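Local coordinates for protein 2',5'-phosphodiesterase 12 (Homo sapiens, PDB 4Z0V) that belongs to the endonuclease/exonuclease/phosphatase family, joining an E-set-like N-terminal domain to a DNase I-like domain, at residues P27-E32 with S39-Y44; S220-L225 with K279-A284. All coordinates share one frame; numbering follows the deposited sequence. Where two conformers were deposited one is given.

Interaction 1: P27-E32 with S39-Y44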
ATOM      1  N   PRO A  27      -8.004 -13.527 -10.872  1.00 14.33           N
ATOM      2  CA  PRO A  27      -9.295 -13.971 -10.348  1.00 14.03           C
ATOM      3  C   PRO A  27      -9.332 -14.004  -8.835  1.00 16.40           C
ATOM      4  O   PRO A  27      -8.330 -14.333  -8.200  1.00 15.63           O
ATOM      5  CB  PRO A  27      -9.440 -15.398 -10.899  1.00 16.63           C
ATOM      6  CG  PRO A  27      -8.063 -15.852 -11.214  1.00 21.01           C
ATOM      7  CD  PRO A  27      -7.296 -14.611 -11.581  1.00 15.65           C
ATOM      8  N   LYS A  28     -10.510 -13.715  -8.273  1.00 14.41           N
ATOM      9  CA  LYS A  28     -10.742 -13.887  -6.851  1.00 14.56           C
ATOM     10  C   LYS A  28     -11.080 -15.352  -6.691  1.00 21.85           C
ATOM     11  O   LYS A  28     -11.924 -15.860  -7.436  1.00 20.80           O
ATOM     12  CB  LYS A  28     -11.877 -12.956  -6.359  1.00 16.37           C
ATOM     13  CG  LYS A  28     -12.178 -13.073  -4.865  1.00 17.87           C
ATOM     14  CD  LYS A  28     -13.213 -12.012  -4.514  1.00 21.42           C
ATOM     15  CE  LYS A  28     -13.675 -12.077  -3.103  1.00 44.20           C
ATOM     16  NZ  LYS A  28     -14.551 -10.922  -2.777  1.00 51.85           N
ATOM     17  N   LEU A  29     -10.331 -16.055  -5.850  1.00 22.29           N
ATOM     18  CA  LEU A  29     -10.560 -17.471  -5.548  1.00 24.84           C
ATOM     19  C   LEU A  29     -10.451 -17.649  -4.082  1.00 33.89           C
ATOM     20  O   LEU A  29      -9.359 -17.498  -3.540  1.00 36.26           O
ATOM     21  CB  LEU A  29      -9.580 -18.466  -6.217  1.00 26.16           C
ATOM     22  CG  LEU A  29      -8.807 -18.142  -7.468  1.00 32.39           C
ATOM     23  CD1 LEU A  29      -7.640 -19.069  -7.566  1.00 33.39           C
ATOM     24  CD2 LEU A  29      -9.636 -18.391  -8.692  1.00 36.91           C
ATOM     25  N   SER A  30     -11.537 -17.915  -3.417  1.00 31.18           N
ATOM     26  CA  SER A  30     -11.431 -18.163  -1.986  1.00 31.50           C
ATOM     27  C   SER A  30     -11.602 -19.658  -1.873  1.00 37.88           C
ATOM     28  O   SER A  30     -12.592 -20.208  -2.364  1.00 35.80           O
ATOM     29  CB  SER A  30     -12.448 -17.344  -1.204  1.00 34.27           C
ATOM     30  OG  SER A  30     -12.344 -15.962  -1.519  1.00 41.29           O
ATOM     31  N   LEU A  31     -10.559 -20.331  -1.430  1.00 38.38           N
ATOM     32  CA  LEU A  31     -10.549 -21.783  -1.417  1.00 40.35           C
ATOM     33  C   LEU A  31     -10.724 -22.374  -0.008  1.00 47.21           C
ATOM     34  O   LEU A  31      -9.998 -21.996   0.914  1.00 48.11           O
ATOM     35  CB  LEU A  31      -9.208 -22.226  -2.049  1.00 41.05           C
ATOM     36  CG  LEU A  31      -9.075 -23.625  -2.656  1.00 46.07           C
ATOM     37  CD1 LEU A  31     -10.305 -24.037  -3.413  1.00 45.82           C
ATOM     38  CD2 LEU A  31      -7.877 -23.687  -3.582  1.00 49.36           C
ATOM     39  N   GLU A  32     -11.707 -23.284   0.148  1.00 44.31           N
ATOM     40  CA  GLU A  32     -11.953 -24.032   1.389  1.00 44.49           C
ATOM     41  C   GLU A  32     -11.496 -25.493   1.189  1.00 49.50           C
ATOM     42  O   GLU A  32     -11.661 -26.039   0.093  1.00 49.19           O
ATOM     43  CB  GLU A  32     -13.427 -23.955   1.855  1.00 45.69           C
ATOM     44  CG  GLU A  32     -14.442 -24.742   1.031  1.00 53.48           C
ATOM     45  CD  GLU A  32     -15.833 -24.914   1.621  1.00 71.51           C
ATOM     46  OE1 GLU A  32     -16.261 -24.054   2.424  1.00 70.59           O
ATOM     47  OE2 GLU A  32     -16.509 -25.904   1.256  1.00 61.25           O
ATOM     48  N   SER A  39      -4.281 -26.878  -6.936  1.00 19.45           N
ATOM     49  CA  SER A  39      -5.428 -26.725  -7.830  1.00 17.38           C
ATOM     50  C   SER A  39      -5.008 -26.644  -9.299  1.00 17.83           C
ATOM     51  O   SER A  39      -3.838 -26.451  -9.593  1.00 18.25           O
ATOM     52  CB  SER A  39      -6.240 -25.496  -7.427  1.00 19.01           C
ATOM     53  OG  SER A  39      -6.824 -25.728  -6.155  1.00 21.38           O
ATOM     54  N   LEU A  40      -5.958 -26.864 -10.223  1.00 13.14           N
ATOM     55  CA  LEU A  40      -5.665 -26.862 -11.665  1.00 13.01           C
ATOM     56  C   LEU A  40      -6.282 -25.638 -12.294  1.00 13.86           C
ATOM     57  O   LEU A  40      -7.428 -25.309 -11.986  1.00 13.94           O
ATOM     58  CB  LEU A  40      -6.240 -28.133 -12.349  1.00 13.73           C
ATOM     59  CG  LEU A  40      -5.805 -29.519 -11.812  1.00 17.86           C
ATOM     60  CD1 LEU A  40      -6.488 -30.636 -12.596  1.00 18.55           C
ATOM     61  CD2 LEU A  40      -4.294 -29.697 -11.849  1.00 19.95           C
ATOM     62  N   PHE A  41      -5.540 -24.963 -13.154  1.00 10.88           N
ATOM     63  CA  PHE A  41      -6.042 -23.779 -13.848  1.00 11.57           C
ATOM     64  C   PHE A  41      -5.803 -23.909 -15.321  1.00 14.64           C
ATOM     65  O   PHE A  41      -4.754 -24.399 -15.745  1.00 14.58           O
ATOM     66  CB  PHE A  41      -5.323 -22.502 -13.348  1.00 13.59           C
ATOM     67  CG  PHE A  41      -5.471 -22.270 -11.870  1.00 15.60           C
ATOM     68  CD1 PHE A  41      -6.635 -21.727 -11.351  1.00 16.80           C
ATOM     69  CD2 PHE A  41      -4.438 -22.585 -10.993  1.00 18.31           C
ATOM     70  CE1 PHE A  41      -6.786 -21.543  -9.966  1.00 18.75           C
ATOM     71  CE2 PHE A  41      -4.589 -22.389  -9.610  1.00 20.60           C
ATOM     72  CZ  PHE A  41      -5.760 -21.875  -9.111  1.00 17.40           C
ATOM     73  N   ARG A  42      -6.742 -23.441 -16.111  1.00 11.12           N
ATOM     74  CA  ARG A  42      -6.535 -23.407 -17.556  1.00 11.03           C
ATOM     75  C   ARG A  42      -7.314 -22.233 -18.102  1.00 13.51           C
ATOM     76  O   ARG A  42      -8.483 -22.096 -17.787  1.00 14.46           O
ATOM     77  CB  ARG A  42      -6.957 -24.725 -18.243  1.00 14.30           C
ATOM     78  CG  ARG A  42      -6.816 -24.696 -19.776  1.00 23.43           C
ATOM     79  CD  ARG A  42      -5.366 -24.544 -20.243  1.00 32.32           C
ATOM     80  NE  ARG A  42      -4.620 -25.803 -20.113  1.00 35.47           N
ATOM     81  CZ  ARG A  42      -3.458 -26.042 -20.709  1.00 45.06           C
ATOM     82  NH1 ARG A  42      -2.843 -27.206 -20.535  1.00 36.46           N
ATOM     83  NH2 ARG A  42      -2.897 -25.119 -21.474  1.00 28.04           N
ATOM     84  N   TRP A  43      -6.673 -21.404 -18.905  1.00 12.05           N
ATOM     85  CA  TRP A  43      -7.332 -20.248 -19.481  1.00 10.99           C
ATOM     86  C   TRP A  43      -7.664 -20.504 -20.936  1.00 12.67           C
ATOM     87  O   TRP A  43      -6.837 -21.049 -21.682  1.00 11.99           O
ATOM     88  CB  TRP A  43      -6.441 -19.016 -19.363  1.00  9.46           C
ATOM     89  CG  TRP A  43      -6.415 -18.448 -17.977  1.00 10.65           C
ATOM     90  CD1 TRP A  43      -5.501 -18.709 -16.987  1.00 13.29           C
ATOM     91  CD2 TRP A  43      -7.284 -17.441 -17.471  1.00 10.73           C
ATOM     92  NE1 TRP A  43      -5.783 -17.942 -15.876  1.00 12.14           N
ATOM     93  CE2 TRP A  43      -6.860 -17.139 -16.156  1.00 13.97           C
ATOM     94  CE3 TRP A  43      -8.365 -16.721 -18.025  1.00 12.57           C
ATOM     95  CZ2 TRP A  43      -7.517 -16.188 -15.365  1.00 14.31           C
ATOM     96  CZ3 TRP A  43      -9.015 -15.789 -17.234  1.00 14.61           C
ATOM     97  CH2 TRP A  43      -8.580 -15.523 -15.929  1.00 14.90           C
ATOM     98  N   TYR A  44      -8.839 -20.026 -21.347  1.00 10.33           N
ATOM     99  CA  TYR A  44      -9.330 -20.074 -22.721  1.00  8.89           C
ATOM    100  C   TYR A  44      -9.669 -18.708 -23.234  1.00 13.34           C
ATOM    101  O   TYR A  44      -9.983 -17.809 -22.450  1.00 12.45           O
ATOM    102  CB  TYR A  44     -10.595 -20.919 -22.847  1.00  8.70           C
ATOM    103  CG  TYR A  44     -10.435 -22.327 -22.357  1.00 10.66           C
ATOM    104  CD1 TYR A  44     -10.532 -22.627 -21.000  1.00 12.86           C
ATOM    105  CD2 TYR A  44     -10.281 -23.384 -23.255  1.00 11.58           C
ATOM    106  CE1 TYR A  44     -10.424 -23.940 -20.541  1.00 14.83           C
ATOM    107  CE2 TYR A  44     -10.181 -24.702 -22.807  1.00 12.52           C
ATOM    108  CZ  TYR A  44     -10.248 -24.970 -21.447  1.00 17.30           C
ATOM    109  OH  TYR A  44     -10.139 -26.258 -20.982  1.00 19.13           O
TER

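Interaction 2: S220-L225 with K279-A284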
ATOM      1  N   SER A 220       7.041 -16.462   0.831  1.00 11.02           N
ATOM      2  CA  SER A 220       8.280 -17.229   0.649  1.00 11.09           C
ATOM      3  C   SER A 220       9.432 -16.626   1.489  1.00 14.91           C
ATOM      4  O   SER A 220      10.426 -17.308   1.718  1.00 15.06           O
ATOM      5  CB  SER A 220       8.664 -17.308  -0.823  1.00 12.27           C
ATOM      6  OG  SER A 220       9.145 -16.058  -1.282  1.00 13.69           O
ATOM      7  N   LYS A 221       9.293 -15.369   1.955  1.00  9.36           N
ATOM      8  CA  LYS A 221      10.331 -14.749   2.763  1.00  8.87           C
ATOM      9  C   LYS A 221       9.878 -14.460   4.180  1.00 13.56           C
ATOM     10  O   LYS A 221      10.733 -14.279   5.039  1.00 15.09           O
ATOM     11  CB  LYS A 221      10.830 -13.454   2.107  1.00 11.87           C
ATOM     12  CG  LYS A 221      11.594 -13.758   0.827  1.00 17.91           C
ATOM     13  CD  LYS A 221      11.901 -12.524   0.017  1.00 21.78           C
ATOM     14  CE  LYS A 221      13.265 -11.989   0.327  1.00 29.32           C
ATOM     15  NZ  LYS A 221      13.682 -10.970  -0.665  1.00 18.61           N
ATOM     16  N   PHE A 222       8.558 -14.351   4.433  1.00 11.35           N
ATOM     17  CA  PHE A 222       8.057 -13.969   5.768  1.00 10.63           C
ATOM     18  C   PHE A 222       6.780 -14.664   6.189  1.00 14.05           C
ATOM     19  O   PHE A 222       5.926 -14.956   5.358  1.00 12.01           O
ATOM     20  CB  PHE A 222       7.740 -12.450   5.797  1.00 12.03           C
ATOM     21  CG  PHE A 222       8.954 -11.560   5.667  1.00 14.08           C
ATOM     22  CD1 PHE A 222       9.888 -11.476   6.696  1.00 15.83           C
ATOM     23  CD2 PHE A 222       9.199 -10.859   4.484  1.00 16.29           C
ATOM     24  CE1 PHE A 222      11.010 -10.652   6.572  1.00 18.00           C
ATOM     25  CE2 PHE A 222      10.333 -10.044   4.355  1.00 19.50           C
ATOM     26  CZ  PHE A 222      11.237  -9.957   5.396  1.00 17.10           C
ATOM     27  N   SER A 223       6.606 -14.795   7.506  1.00  9.49           N
ATOM     28  CA  SER A 223       5.371 -15.250   8.143  1.00  8.90           C
ATOM     29  C   SER A 223       4.942 -14.151   9.108  1.00 12.29           C
ATOM     30  O   SER A 223       5.801 -13.508   9.730  1.00 12.32           O
ATOM     31  CB  SER A 223       5.573 -16.564   8.903  1.00 14.04           C
ATOM     32  OG  SER A 223       5.740 -17.643   7.996  1.00 22.79           O
ATOM     33  N   LEU A 224       3.641 -14.004   9.309  1.00 10.62           N
ATOM     34  CA  LEU A 224       3.156 -13.007  10.265  1.00 10.60           C
ATOM     35  C   LEU A 224       3.140 -13.606  11.674  1.00 11.96           C
ATOM     36  O   LEU A 224       2.577 -14.680  11.867  1.00 12.45           O
ATOM     37  CB  LEU A 224       1.751 -12.573   9.839  1.00 11.86           C
ATOM     38  CG  LEU A 224       1.016 -11.590  10.753  1.00 14.33           C
ATOM     39  CD1 LEU A 224       1.698 -10.212  10.736  1.00 12.54           C
ATOM     40  CD2 LEU A 224      -0.445 -11.436  10.282  1.00 15.87           C
ATOM     41  N   LEU A 225       3.825 -12.972  12.627  1.00  9.78           N
ATOM     42  CA  LEU A 225       3.827 -13.443  14.021  1.00 10.61           C
ATOM     43  C   LEU A 225       2.672 -12.849  14.806  1.00 12.39           C
ATOM     44  O   LEU A 225       1.937 -13.578  15.502  1.00 11.05           O
ATOM     45  CB  LEU A 225       5.150 -13.112  14.738  1.00 10.49           C
ATOM     46  CG  LEU A 225       6.373 -13.859  14.214  1.00 14.41           C
ATOM     47  CD1 LEU A 225       7.610 -13.556  15.086  1.00 13.43           C
ATOM     48  CD2 LEU A 225       6.104 -15.400  14.149  1.00 15.35           C
ATOM     49  N   LYS A 279      15.851 -13.719  12.537  1.00 20.57           N
ATOM     50  CA  LYS A 279      15.435 -12.441  12.004  1.00 18.88           C
ATOM     51  C   LYS A 279      13.938 -12.189  12.019  1.00 19.04           C
ATOM     52  O   LYS A 279      13.132 -12.842  11.336  1.00 16.85           O
ATOM     53  CB  LYS A 279      15.980 -12.208  10.590  1.00 20.28           C
ATOM     54  CG  LYS A 279      17.409 -11.664  10.611  1.00 31.70           C
ATOM     55  CD  LYS A 279      18.039 -11.599   9.223  1.00 41.64           C
ATOM     56  CE  LYS A 279      19.416 -10.950   9.232  1.00 43.77           C
ATOM     57  NZ  LYS A 279      20.414 -11.693  10.053  1.00 38.76           N
ATOM     58  N   ARG A 280      13.598 -11.174  12.815  1.00 14.91           N
ATOM     59  CA  ARG A 280      12.230 -10.674  12.945  0.50 13.61           C
ATOM     60  C   ARG A 280      12.258  -9.184  12.592  1.00 15.25           C
ATOM     61  O   ARG A 280      13.293  -8.537  12.754  1.00 13.29           O
ATOM     62  CB  ARG A 280      11.667 -10.938  14.366  0.50 13.79           C
ATOM     63  CG  ARG A 280      11.470 -12.444  14.692  0.50 21.77           C
ATOM     64  CD  ARG A 280      11.158 -12.808  16.160  0.50 27.91           C
ATOM     65  NE  ARG A 280      12.114 -12.202  17.091  0.50 29.83           N
ATOM     66  CZ  ARG A 280      12.160 -12.377  18.414  0.50 36.87           C
ATOM     67  NH1 ARG A 280      11.323 -13.230  19.021  0.50  7.73           N
ATOM     68  NH2 ARG A 280      13.066 -11.738  19.135  0.50 21.02           N
ATOM     69  N   ILE A 281      11.149  -8.642  12.122  1.00 11.41           N
ATOM     70  CA  ILE A 281      11.115  -7.223  11.790  1.00 11.42           C
ATOM     71  C   ILE A 281       9.720  -6.702  12.089  1.00 13.44           C
ATOM     72  O   ILE A 281       8.718  -7.399  11.896  1.00 12.96           O
ATOM     73  CB  ILE A 281      11.554  -6.972  10.327  1.00 15.20           C
ATOM     74  CG1 ILE A 281      11.691  -5.459  10.022  1.00 17.62           C
ATOM     75  CG2 ILE A 281      10.647  -7.693   9.303  1.00 14.15           C
ATOM     76  CD1 ILE A 281      12.832  -5.210   9.046  1.00 27.53           C
ATOM     77  N   CYS A 282       9.682  -5.520  12.638  1.00 10.37           N
ATOM     78  CA  CYS A 282       8.446  -4.834  12.987  1.00 10.93           C
ATOM     79  C   CYS A 282       8.114  -3.850  11.841  1.00 14.58           C
ATOM     80  O   CYS A 282       8.864  -2.899  11.603  1.00 13.54           O
ATOM     81  CB  CYS A 282       8.637  -4.115  14.322  1.00 11.48           C
ATOM     82  SG  CYS A 282       7.240  -3.072  14.777  1.00 15.57           S
ATOM     83  N   VAL A 283       7.025  -4.104  11.108  1.00  9.85           N
ATOM     84  CA  VAL A 283       6.612  -3.267   9.966  1.00  8.72           C
ATOM     85  C   VAL A 283       5.436  -2.396  10.382  1.00 12.26           C
ATOM     86  O   VAL A 283       4.359  -2.923  10.711  1.00 10.99           O
ATOM     87  CB  VAL A 283       6.236  -4.125   8.719  1.00 12.82           C
ATOM     88  CG1 VAL A 283       5.769  -3.221   7.575  1.00 11.81           C
ATOM     89  CG2 VAL A 283       7.422  -4.994   8.279  1.00 12.29           C
ATOM     90  N   ALA A 284       5.654  -1.068  10.393  1.00  9.40           N
ATOM     91  CA  ALA A 284       4.615  -0.147  10.784  1.00  8.87           C
ATOM     92  C   ALA A 284       4.184   0.656   9.559  1.00 10.91           C
ATOM     93  O   ALA A 284       4.986   0.898   8.640  1.00  9.81           O
ATOM     94  CB  ALA A 284       5.101   0.757  11.921  1.00  9.07           C
TER

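Interaction 1: P27-E32 with S39-Y44
Two aromatic rings, Phe41 and Trp43 of strand 40-46, meet Leu29 and, just ahead of strand 28-32, Pro27. The Phe41 ring is met obliquely by the Leu29 methyl CD1, which lies 3.6 Å from Phe41 CE1 and nearly as close to CZ, so the methyl meets the CE1-CZ side of the ring at a slant. Leu29 and Phe41 approach from opposite directions. Leu29 has an unusual chi1 of -23°, away from the staggered values, which places CD1 against the ring. The indole of Trp43 is approached at its edge, near the ring plane, by Pro27: CD of the proline stands 4.1 Å from Trp43 CZ2, a looser apolar touch. At the other end Leu31 CD2 rests 3.4 Å from Ser39 OG. The hydroxyl it meets is already engaged, hydrogen-bonded to Asp35 O and Gly84 N. The contact is thus entirely side chain against side chain, with the two strand directions 161° apart and Leu31 CA 9.6 Å from Ser39 CA, the spacing of packed sheets and not of paired strands. Strand 28-32 pairs with 9-14, whereas 40-46 lies between 56-58 and 77-82 in a four-stranded antiparallel sheet. The two sheets face each other across these side chains, consistent with the beta sandwich of an E-set-like domain. Around it, Leu13 and Phe10 of strand 9-14 abut Leu29 and Leu31, Cys81 and Leu79 of strand 77-82 abut Phe41 and Trp43, and the Tyr66 ring meets the Trp43 indole.

Interaction 2: S220-L225 with K279-A284
Phe222 and Ile281 cross at a slant, while Leu225 and Arg280 meet at roughly a right angle; the two pairs lie on different faces of one sheet. In the first, the Ile281 branch methyl CG2 comes to 4.0 Å from Phe222 CE1, reaching the ring obliquely. A chi1 of -173° puts CG1 of Ile281 opposite the main-chain nitrogen and CG2 between nitrogen and carbonyl carbon, on the side of the phenyl group. Phe222 and Ile281 are both buried, and the contact is purely apolar. In the second pair, Leu225 CD1 lies 3.8 Å from Arg280 CD and 4.0 Å from Arg280 CG, so the leucine methyl touches the aliphatic shaft of the arginine and leaves its guanidinium group out of the contact. Arg280 bends at chi3 (-51°), turning the head group off the line of the shaft beyond this touch. Arg280 was modelled in two conformers, so the details of this second contact are less certain than those of the first, and Leu225 lies at the surface. Tyr317 is shared by both of these side chains. Strands 222-231 and 280-287 are not direct partners: strand 265-273 runs between them, antiparallel to each, and bonds through its backbone to both. The side chains therefore meet across that middle strand, where Leu271 touches Phe222, and Gln272 touches Leu225 and Arg280. On the buried face Phe222 also touches Val177 of strand 177-184, from the other large sheet. Two mixed sheets packed face to face in this way form the central layers of the alpha/beta sandwich of the DNase I-like fold.

In the fold
Interaction 1 and interaction 2 lie in different parts of the chain, the E-set-like N-terminal part and the endonuclease/exonuclease/phosphatase part, and do not touch: their centres are 28 Å apart and their nearest atoms about 17 Å. Interaction 1 also lies farther out, 25 Å from the centre of the chain against 16 Å for interaction 2. The N-terminal part is tied to the other by the salt bridge of Lys28, on the strand of interaction 1, to Asp190 on helix 185-198. Interaction 1 is largely buried; interaction 2 is buried at Phe222-Ile281 and open at Leu225-Arg280. Both contacts are side-chain packing, and the model also holds a magnesium ion.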